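Local coordinates for protein CD180 antigen (PDB 3T6Q) that leads to NF-kappa-B activation and may cooperate with MD-1 and TLR4 in the innate immune response of B cells to bacterial lipopolysaccharide, at residues V157-N162 with S183-G188; N139-I144 with Q161-H166; H522-Y527 with L546-T551. One frame throughout, in Å; residues are numbered along the deposited sequence.

Contact 1 of 3, residues V157-N162 with S183-G188; sequences VLDFQN and SLNLNG
Asp159 and Asn185 lie side by side and point the same way, with carboxylate and amide planes turned 73° against each other. Asn185 ND2 donates to Asp159 OD2 at 3.1 Å, keeping the acceptor near its own amide plane but reaching the carboxylate from above, 46° out of that plane. Both side chains have CG anti to the backbone N. Asp159 OD1, the other carboxylate oxygen, takes the N-H of Gln161, and Asn185 OD1, the amide oxygen, takes that of Asn187; each closes an Asx turn. Beneath them, strands 157-159 and 183-185 run parallel, joined by Leu158 N to Ser183 O and Asn185 N to Leu158 O, and the pairing continues past the strands with Phe160 N bound to Asn185 O at 2.8 Å. These are successive strands of the parallel sheet that lines the concave side of a leucine-rich-repeat solenoid; Asp159 and Asn185 belong to that inner face, while Leu158, Leu184, Phe160 and Leu186 fill the core behind it. There Leu184 sends CD2 against the edge of the Phe160 ring, in its plane, 3.7 Å from CD2 of the phenylalanine. The same methyl lies 4.0 Å from Leu158 CB, and Leu186 CD2 packs on Phe160 CB. Farther along, Asn162 N bonds to Asn187 O, while Asn162 ND2 is held by Ser138.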
loop_
_atom_site.group_PDB
_atom_site.type_symbol
_atom_site.label_atom_id
_atom_site.label_comp_id
_atom_site.label_asym_id
_atom_site.label_seq_id
_atom_site.Cartn_x
_atom_site.Cartn_y
_atom_site.Cartn_z
ATOM N N VAL A 157 -8.391 15.132 15.971
ATOM C CA VAL A 157 -8.600 13.795 15.290
ATOM C C VAL A 157 -7.317 13.299 14.646
ATOM O O VAL A 157 -6.715 13.983 13.801
ATOM C CB VAL A 157 -9.734 13.858 14.250
ATOM C CG1 VAL A 157 -9.887 12.538 13.496
ATOM C CG2 VAL A 157 -11.060 14.177 14.959
ATOM N N LEU A 158 -6.857 12.128 15.062
ATOM C CA LEU A 158 -5.736 11.514 14.426
ATOM C C LEU A 158 -6.229 10.120 14.019
ATOM O O LEU A 158 -6.484 9.291 14.879
ATOM C CB LEU A 158 -4.593 11.349 15.410
ATOM C CG LEU A 158 -3.140 11.652 15.058
ATOM C CD1 LEU A 158 -2.133 10.925 15.958
ATOM C CD2 LEU A 158 -2.752 11.597 13.571
ATOM N N ASP A 159 -6.325 9.862 12.722
ATOM C CA ASP A 159 -6.981 8.657 12.241
ATOM C C ASP A 159 -6.028 7.769 11.442
ATOM O O ASP A 159 -5.529 8.176 10.382
ATOM C CB ASP A 159 -8.188 9.090 11.412
ATOM C CG ASP A 159 -9.126 7.925 11.058
ATOM O OD1 ASP A 159 -8.661 6.883 10.537
ATOM O OD2 ASP A 159 -10.354 8.049 11.310
ATOM N N PHE A 160 -5.792 6.559 11.948
ATOM C CA PHE A 160 -4.905 5.601 11.318
ATOM C C PHE A 160 -5.652 4.324 10.897
ATOM O O PHE A 160 -5.047 3.264 10.820
ATOM C CB PHE A 160 -3.777 5.202 12.262
ATOM C CG PHE A 160 -2.795 6.304 12.616
ATOM C CD1 PHE A 160 -1.691 6.589 11.793
ATOM C CD2 PHE A 160 -2.914 6.994 13.832
ATOM C CE1 PHE A 160 -0.757 7.577 12.163
ATOM C CE2 PHE A 160 -1.990 7.981 14.199
ATOM C CZ PHE A 160 -0.901 8.264 13.376
ATOM N N GLN A 161 -6.954 4.422 10.627
ATOM C CA GLN A 161 -7.759 3.223 10.306
ATOM C C GLN A 161 -7.082 2.380 9.203
ATOM O O GLN A 161 -6.655 2.928 8.207
ATOM C CB GLN A 161 -9.153 3.649 9.829
ATOM C CG GLN A 161 -9.976 2.454 9.335
ATOM C CD GLN A 161 -11.481 2.681 9.271
ATOM O OE1 GLN A 161 -12.180 1.999 8.509
ATOM N NE2 GLN A 161 -11.991 3.574 10.095
ATOM N N ASN A 162 -6.978 1.057 9.375
ATOM C CA ASN A 162 -6.444 0.218 8.286
ATOM C C ASN A 162 -4.953 0.475 7.944
ATOM O O ASN A 162 -4.605 0.760 6.800
ATOM C CB ASN A 162 -7.339 0.325 7.023
ATOM C CG ASN A 162 -6.997 -0.721 5.962
ATOM O OD1 ASN A 162 -6.608 -1.852 6.276
ATOM N ND2 ASN A 162 -7.204 -0.372 4.715
ATOM N N SER A 183 -9.005 12.321 19.768
ATOM C CA SER A 183 -9.664 11.087 19.321
ATOM C C SER A 183 -8.686 10.421 18.408
ATOM O O SER A 183 -8.239 11.018 17.427
ATOM C CB SER A 183 -10.953 11.359 18.568
ATOM O OG SER A 183 -11.921 11.947 19.437
ATOM N N LEU A 184 -8.323 9.198 18.740
ATOM C CA LEU A 184 -7.262 8.523 18.029
ATOM C C LEU A 184 -7.916 7.236 17.478
ATOM O O LEU A 184 -8.436 6.443 18.249
ATOM C CB LEU A 184 -6.178 8.182 19.028
ATOM C CG LEU A 184 -4.718 7.919 18.677
ATOM C CD1 LEU A 184 -4.160 6.770 19.523
ATOM C CD2 LEU A 184 -4.383 7.718 17.190
ATOM N N ASN A 185 -7.982 7.081 16.155
ATOM C CA ASN A 185 -8.630 5.895 15.572
ATOM C C ASN A 185 -7.586 4.886 15.104
ATOM O O ASN A 185 -6.821 5.153 14.145
ATOM C CB ASN A 185 -9.561 6.312 14.412
ATOM C CG ASN A 185 -10.339 5.117 13.843
ATOM O OD1 ASN A 185 -10.256 4.004 14.377
ATOM N ND2 ASN A 185 -11.018 5.322 12.722
ATOM N N LEU A 186 -7.522 3.739 15.780
ATOM C CA LEU A 186 -6.671 2.628 15.357
ATOM C C LEU A 186 -7.453 1.396 14.844
ATOM O O LEU A 186 -6.908 0.285 14.787
ATOM C CB LEU A 186 -5.713 2.193 16.467
ATOM C CG LEU A 186 -4.649 3.251 16.759
ATOM C CD1 LEU A 186 -4.014 3.061 18.140
ATOM C CD2 LEU A 186 -3.574 3.194 15.658
ATOM N N ASN A 187 -8.709 1.611 14.458
ATOM C CA ASN A 187 -9.536 0.561 13.824
ATOM C C ASN A 187 -8.753 -0.135 12.720
ATOM O O ASN A 187 -8.184 0.530 11.883
ATOM C CB ASN A 187 -10.803 1.218 13.217
ATOM C CG ASN A 187 -11.752 0.211 12.561
ATOM O OD1 ASN A 187 -11.646 -0.996 12.774
ATOM N ND2 ASN A 187 -12.691 0.711 11.771
ATOM N N GLY A 188 -8.710 -1.467 12.719
ATOM C CA GLY A 188 -8.076 -2.193 11.618
ATOM C C GLY A 188 -6.556 -2.168 11.717
ATOM O O GLY A 188 -5.873 -2.286 10.711
HETATM O O HOH W 1 -7.388 -3.794 8.506
#

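Contact 2 of 3, residues N139-I144 with Q161-H166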
loop_
_atom_site.group_PDB
_atom_site.type_symbol
_atom_site.label_atom_id
_atom_site.label_comp_id
_atom_site.label_asym_id
_atom_site.label_seq_id
_atom_site.Cartn_x
_atom_site.Cartn_y
_atom_site.Cartn_z
ATOM N N ASN A 139 -2.839 3.108 4.577
ATOM C CA ASN A 139 -1.462 3.310 4.154
ATOM C C ASN A 139 -0.548 2.186 4.615
ATOM O O ASN A 139 -1.054 1.089 4.898
ATOM C CB ASN A 139 -0.988 4.700 4.624
ATOM C CG ASN A 139 -1.583 5.805 3.774
ATOM O OD1 ASN A 139 -1.615 5.699 2.533
ATOM N ND2 ASN A 139 -2.079 6.841 4.415
ATOM N N HIS A 140 0.773 2.417 4.700
ATOM C CA HIS A 140 1.712 1.383 5.162
ATOM C C HIS A 140 2.340 1.823 6.475
ATOM O O HIS A 140 3.463 1.419 6.823
ATOM C CB HIS A 140 2.882 1.149 4.157
ATOM C CG HIS A 140 2.465 0.623 2.798
ATOM N ND1 HIS A 140 2.318 -0.697 2.536
ATOM C CD2 HIS A 140 2.207 1.294 1.594
ATOM C CE1 HIS A 140 1.961 -0.862 1.243
ATOM N NE2 HIS A 140 1.893 0.355 0.666
ATOM N N ILE A 141 1.654 2.684 7.194
ATOM C CA ILE A 141 2.238 3.337 8.386
ATOM C C ILE A 141 2.331 2.296 9.500
ATOM O O ILE A 141 1.372 1.517 9.732
ATOM C CB ILE A 141 1.343 4.535 8.817
ATOM C CG1 ILE A 141 1.426 5.645 7.758
ATOM C CG2 ILE A 141 1.766 5.126 10.163
ATOM C CD1 ILE A 141 0.390 6.765 7.908
ATOM N N SER A 142 3.445 2.266 10.227
ATOM C CA SER A 142 3.539 1.270 11.298
ATOM C C SER A 142 3.830 1.883 12.657
ATOM O O SER A 142 4.049 1.178 13.609
ATOM C CB SER A 142 4.593 0.223 10.986
ATOM O OG SER A 142 5.834 0.881 10.791
ATOM N N SER A 143 3.779 3.194 12.746
ATOM C CA SER A 143 3.928 3.857 14.028
ATOM C C SER A 143 3.018 5.064 14.071
ATOM O O SER A 143 2.851 5.741 13.065
ATOM C CB SER A 143 5.385 4.335 14.191
ATOM O OG SER A 143 5.515 5.020 15.425
ATOM N N ILE A 144 2.472 5.368 15.247
ATOM C CA ILE A 144 1.676 6.600 15.423
ATOM C C ILE A 144 2.536 7.866 15.732
ATOM O O ILE A 144 2.019 8.994 15.723
ATOM C CB ILE A 144 0.565 6.398 16.498
ATOM C CG1 ILE A 144 1.147 6.308 17.892
ATOM C CG2 ILE A 144 -0.163 5.063 16.286
ATOM C CD1 ILE A 144 0.112 6.523 18.976
ATOM N N GLN A 161 -6.954 4.422 10.627
ATOM C CA GLN A 161 -7.759 3.223 10.306
ATOM C C GLN A 161 -7.082 2.380 9.203
ATOM O O GLN A 161 -6.655 2.928 8.207
ATOM C CB GLN A 161 -9.153 3.649 9.829
ATOM C CG GLN A 161 -9.976 2.454 9.335
ATOM C CD GLN A 161 -11.481 2.681 9.271
ATOM O OE1 GLN A 161 -12.180 1.999 8.509
ATOM N NE2 GLN A 161 -11.991 3.574 10.095
ATOM N N ASN A 162 -6.978 1.057 9.375
ATOM C CA ASN A 162 -6.444 0.218 8.286
ATOM C C ASN A 162 -4.953 0.475 7.944
ATOM O O ASN A 162 -4.605 0.760 6.800
ATOM C CB ASN A 162 -7.339 0.325 7.023
ATOM C CG ASN A 162 -6.997 -0.721 5.962
ATOM O OD1 ASN A 162 -6.608 -1.852 6.276
ATOM N ND2 ASN A 162 -7.204 -0.372 4.715
ATOM N N ASN A 163 -4.063 0.346 8.940
ATOM C CA ASN A 163 -2.623 0.516 8.714
ATOM C C ASN A 163 -1.905 -0.696 9.288
ATOM O O ASN A 163 -2.529 -1.716 9.519
ATOM C CB ASN A 163 -2.125 1.864 9.292
ATOM C CG ASN A 163 -2.241 3.013 8.283
ATOM O OD1 ASN A 163 -1.501 3.056 7.313
ATOM N ND2 ASN A 163 -3.184 3.914 8.486
ATOM N N ALA A 164 -0.600 -0.608 9.472
ATOM C CA ALA A 164 0.189 -1.737 9.876
ATOM C C ALA A 164 0.777 -1.467 11.247
ATOM O O ALA A 164 1.931 -1.806 11.519
ATOM C CB ALA A 164 1.305 -1.965 8.856
ATOM N N ILE A 165 0.026 -0.803 12.107
ATOM C CA ILE A 165 0.579 -0.508 13.457
ATOM C C ILE A 165 0.384 -1.728 14.364
ATOM O O ILE A 165 -0.740 -2.214 14.537
ATOM C CB ILE A 165 -0.079 0.750 14.062
ATOM C CG1 ILE A 165 0.251 1.961 13.190
ATOM C CG2 ILE A 165 0.399 1.018 15.513
ATOM C CD1 ILE A 165 -0.820 3.001 13.174
ATOM N N HIS A 166 1.465 -2.210 14.979
ATOM C CA HIS A 166 1.342 -3.367 15.832
ATOM C C HIS A 166 1.780 -3.150 17.261
ATOM O O HIS A 166 1.658 -4.067 18.089
ATOM C CB HIS A 166 2.037 -4.586 15.212
ATOM C CG HIS A 166 3.546 -4.458 15.073
ATOM N ND1 HIS A 166 4.140 -3.820 14.025
ATOM C CD2 HIS A 166 4.597 -4.970 15.869
ATOM C CE1 HIS A 166 5.493 -3.897 14.158
ATOM N NE2 HIS A 166 5.766 -4.604 15.287
HETATM O O HOH W 2 -3.298 -0.552 4.658
HETATM O O HOH W 3 4.001 -1.086 14.810
#
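Two loop segments without regular secondary structure, 139-144 and 161-166, run close together, approaching to 4.1 Å between the CA atoms of Ser142 and Ile165, and are joined backbone to backbone by Ala164 N donating to Ile141 O at 2.9 Å. The side chain that ties them is Asn163. Its OD1 reaches across to the main chain of the other segment, accepting the N-H of Ile141 at 3.2 Å with the donor 35° above the carbonyl plane, and more weakly the N-H of Asn139, where the angle at hydrogen is only 127°. Its ND2 meanwhile donates to Leu136 O and Phe160 O, so the whole amide is spent on backbone groups and its rotation is fixed. Asn163 holds the conserved asparagine position of the leucine-rich repeat, and Asn139 is its counterpart one coil earlier, with its own amide turned in the same manner to Thr115 N and Phe112 O. As in other leucine-rich repeats, asparagines at this position in successive coils bind the backbone of the turn that follows the concave strand. Deeper in the core, Ile165 and Ile144 cross at about a right angle, Ile165 CD1 meeting Ile144 CG2 at 3.8 Å. With CG1 anti to the carbonyl carbon (chi1 -63°), Ile165 lays CG1 3.6 Å from Ser142 C and carries CD1 on to Ile144. Toward the surface, Ser142 CB rests on Ala164 O, and waters bridge the backbones: one donates to Asn139 O and Asn162 O, another to Ser142 O while accepting from His166 N. The second subunit, another copy of this protein, covers part of this surface, its His140 stacking on His140 and its Ala164 packing on Ala164.

Contact 3 of 3, residues H522-Y527 with L546-T551; sequences HLKGIY and LSQQRT
Ile526 and Thr551 meet through the backbone in the tightly packed part of this contact. The carbonyl oxygen of Ile526 is gripped twice, by Arg550 N at 3.0 Å and by Thr551 N at 3.2 Å, the latter lying in the carbonyl plane. Next to it the side chains of Ile526 and Gln549 run alongside each other and point the same way, with Ile526 CG1 4.0 Å from Gln549 CG; the glutamine chain bends at chi2 (-45°), which folds its end back against the isoleucine and the backbone of 523-526. Both residues are buried. One step on, Thr551 directs CG2 at the edge of the Tyr527 ring, 3.6 Å from CD1, near the ring plane. The threonine methyl is placed there by standing anti to its backbone N, while the tyrosine hydroxyl goes elsewhere, bonded to Glu580. The other end is looser and lies at the protein surface, where a glycerol, probably from the crystallisation liquor, also bonds to Gln548 O. Gly525 still donates its N-H to Gln548 O at 2.7 Å, from 29° out of the carbonyl plane, but around this bond the side chains of Lys524 and Arg550 make their contacts near the backbone: Lys524 CG comes within 4.2 Å of Gln548 CB, and Arg550 CB lies 3.4 Å from Gly525 O, while both charged ends lead away. The parallel bridge of Tyr527 with Thr551 marks the entry into strands 527-529 and 551-553, so this is the turn through which neighbouring coils of a leucine-rich-repeat solenoid re-enter the concave sheet.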
loop_
_atom_site.group_PDB
_atom_site.type_symbol
_atom_site.label_atom_id
_atom_site.label_comp_id
_atom_site.label_asym_id
_atom_site.label_seq_id
_atom_site.Cartn_x
_atom_site.Cartn_y
_atom_site.Cartn_z
ATOM N N HIS A 522 -58.454 28.714 7.359
ATOM C CA HIS A 522 -58.273 29.407 8.641
ATOM C C HIS A 522 -56.831 29.571 9.056
ATOM O O HIS A 522 -56.550 30.085 10.155
ATOM C CB HIS A 522 -59.015 28.636 9.737
ATOM C CG HIS A 522 -58.491 27.213 9.948
ATOM N ND1 HIS A 522 -58.569 26.265 8.987
ATOM C CD2 HIS A 522 -57.861 26.616 11.040
ATOM C CE1 HIS A 522 -58.037 25.111 9.446
ATOM N NE2 HIS A 522 -57.597 25.326 10.698
ATOM N N LEU A 523 -55.884 29.111 8.236
ATOM C CA LEU A 523 -54.477 29.115 8.665
ATOM C C LEU A 523 -53.647 30.126 7.923
ATOM O O LEU A 523 -53.925 30.412 6.759
ATOM C CB LEU A 523 -53.855 27.703 8.502
ATOM C CG LEU A 523 -54.501 26.609 9.362
ATOM C CD1 LEU A 523 -54.098 25.243 8.801
ATOM C CD2 LEU A 523 -54.113 26.738 10.845
ATOM N N LYS A 524 -52.593 30.632 8.577
ATOM C CA LYS A 524 -51.646 31.554 7.952
ATOM C C LYS A 524 -50.187 31.151 8.147
ATOM O O LYS A 524 -49.844 30.590 9.161
ATOM C CB LYS A 524 -51.841 32.991 8.484
ATOM C CG LYS A 524 -53.225 33.567 8.238
ATOM C CD LYS A 524 -53.331 35.000 8.750
ATOM C CE LYS A 524 -53.118 35.072 10.255
ATOM N NZ LYS A 524 -53.362 36.462 10.729
ATOM N N GLY A 525 -49.344 31.441 7.164
ATOM C CA GLY A 525 -47.869 31.290 7.290
ATOM C C GLY A 525 -47.396 29.856 7.349
ATOM O O GLY A 525 -46.256 29.591 7.767
ATOM N N ILE A 526 -48.245 28.923 6.907
ATOM C CA ILE A 526 -47.885 27.491 6.979
ATOM C C ILE A 526 -46.926 27.036 5.862
ATOM O O ILE A 526 -46.719 27.714 4.840
ATOM C CB ILE A 526 -49.127 26.562 7.059
ATOM C CG1 ILE A 526 -49.742 26.266 5.661
ATOM C CG2 ILE A 526 -50.161 27.134 8.032
ATOM C CD1 ILE A 526 -50.859 25.222 5.672
ATOM N N TYR A 527 -46.330 25.866 6.076
ATOM C CA TYR A 527 -45.707 25.123 4.977
ATOM C C TYR A 527 -46.744 24.085 4.515
ATOM O O TYR A 527 -47.292 23.342 5.338
ATOM C CB TYR A 527 -44.428 24.441 5.433
ATOM C CG TYR A 527 -43.876 23.474 4.395
ATOM C CD1 TYR A 527 -43.070 23.925 3.361
ATOM C CD2 TYR A 527 -44.174 22.099 4.468
ATOM C CE1 TYR A 527 -42.542 23.036 2.423
ATOM C CE2 TYR A 527 -43.677 21.209 3.530
ATOM C CZ TYR A 527 -42.859 21.677 2.524
ATOM O OH TYR A 527 -42.389 20.794 1.594
ATOM N N LEU A 546 -53.938 30.458 -0.537
ATOM C CA LEU A 546 -52.525 30.342 -0.913
ATOM C C LEU A 546 -51.649 31.547 -0.503
ATOM O O LEU A 546 -50.533 31.352 -0.014
ATOM C CB LEU A 546 -52.422 30.105 -2.418
ATOM C CG LEU A 546 -53.021 28.752 -2.846
ATOM C CD1 LEU A 546 -52.706 28.505 -4.310
ATOM C CD2 LEU A 546 -52.433 27.623 -1.996
ATOM N N SER A 547 -52.167 32.770 -0.702
ATOM C CA SER A 547 -51.436 33.998 -0.352
ATOM C C SER A 547 -51.093 34.098 1.129
ATOM O O SER A 547 -50.045 34.632 1.471
ATOM C CB SER A 547 -52.259 35.233 -0.756
ATOM O OG SER A 547 -52.176 35.392 -2.156
ATOM N N GLN A 548 -51.993 33.607 1.980
ATOM C CA GLN A 548 -51.815 33.563 3.441
ATOM C C GLN A 548 -50.636 32.718 3.917
ATOM O O GLN A 548 -50.162 32.923 5.031
ATOM C CB GLN A 548 -53.045 32.965 4.107
ATOM C CG GLN A 548 -54.263 33.850 4.109
ATOM C CD GLN A 548 -55.527 33.105 4.462
ATOM O OE1 GLN A 548 -55.508 32.034 5.091
ATOM N NE2 GLN A 548 -56.649 33.672 4.063
ATOM N N GLN A 549 -50.191 31.749 3.108
ATOM C CA GLN A 549 -49.170 30.786 3.549
ATOM C C GLN A 549 -47.748 31.226 3.261
ATOM O O GLN A 549 -47.524 32.136 2.447
ATOM C CB GLN A 549 -49.427 29.371 2.921
ATOM C CG GLN A 549 -50.887 28.920 2.958
ATOM C CD GLN A 549 -51.600 29.166 4.291
ATOM O OE1 GLN A 549 -52.831 29.214 4.344
ATOM N NE2 GLN A 549 -50.841 29.278 5.366
ATOM N N ARG A 550 -46.777 30.558 3.888
ATOM C CA ARG A 550 -45.382 30.903 3.673
ATOM C C ARG A 550 -44.740 30.136 2.504
ATOM O O ARG A 550 -43.962 30.701 1.729
ATOM C CB ARG A 550 -44.605 30.731 5.003
ATOM C CG ARG A 550 -43.137 30.298 4.931
ATOM C CD ARG A 550 -42.008 31.259 4.561
ATOM N NE ARG A 550 -42.153 32.649 4.933
ATOM C CZ ARG A 550 -41.163 33.489 5.286
ATOM N NH1 ARG A 550 -39.880 33.140 5.407
ATOM N NH2 ARG A 550 -41.487 34.730 5.541
ATOM N N THR A 551 -45.060 28.855 2.363
ATOM C CA THR A 551 -44.414 28.043 1.341
ATOM C C THR A 551 -45.410 26.970 0.897
ATOM O O THR A 551 -46.009 26.290 1.750
ATOM C CB THR A 551 -43.142 27.357 1.911
ATOM O OG1 THR A 551 -42.202 28.359 2.267
ATOM C CG2 THR A 551 -42.460 26.463 0.872
#

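How the contacts relate
Contacts 1 and 2 share Gln161 and Asn162 and follow one coil from the concave strand into the turn beyond it. Their apolar parts merge in the core, where Phe160 CZ packs on Ile144 CA and Leu186 CD2 on Ile165 CD1, both at 3.7 Å. Contact 3 stands about 50 Å from contact 1, centre to centre, and joins the stretches leading into two later strands. Contact 2 is partly covered by the second subunit, whereas no other protein chain touches contact 3, with three exposed residues. Contact 1 relies on strand pairing and a concave-face hydrogen bond from asparagine amide to carboxylate, contact 2 on an asparagine amide binding loop backbone, contact 3 chiefly on main-chain bonds.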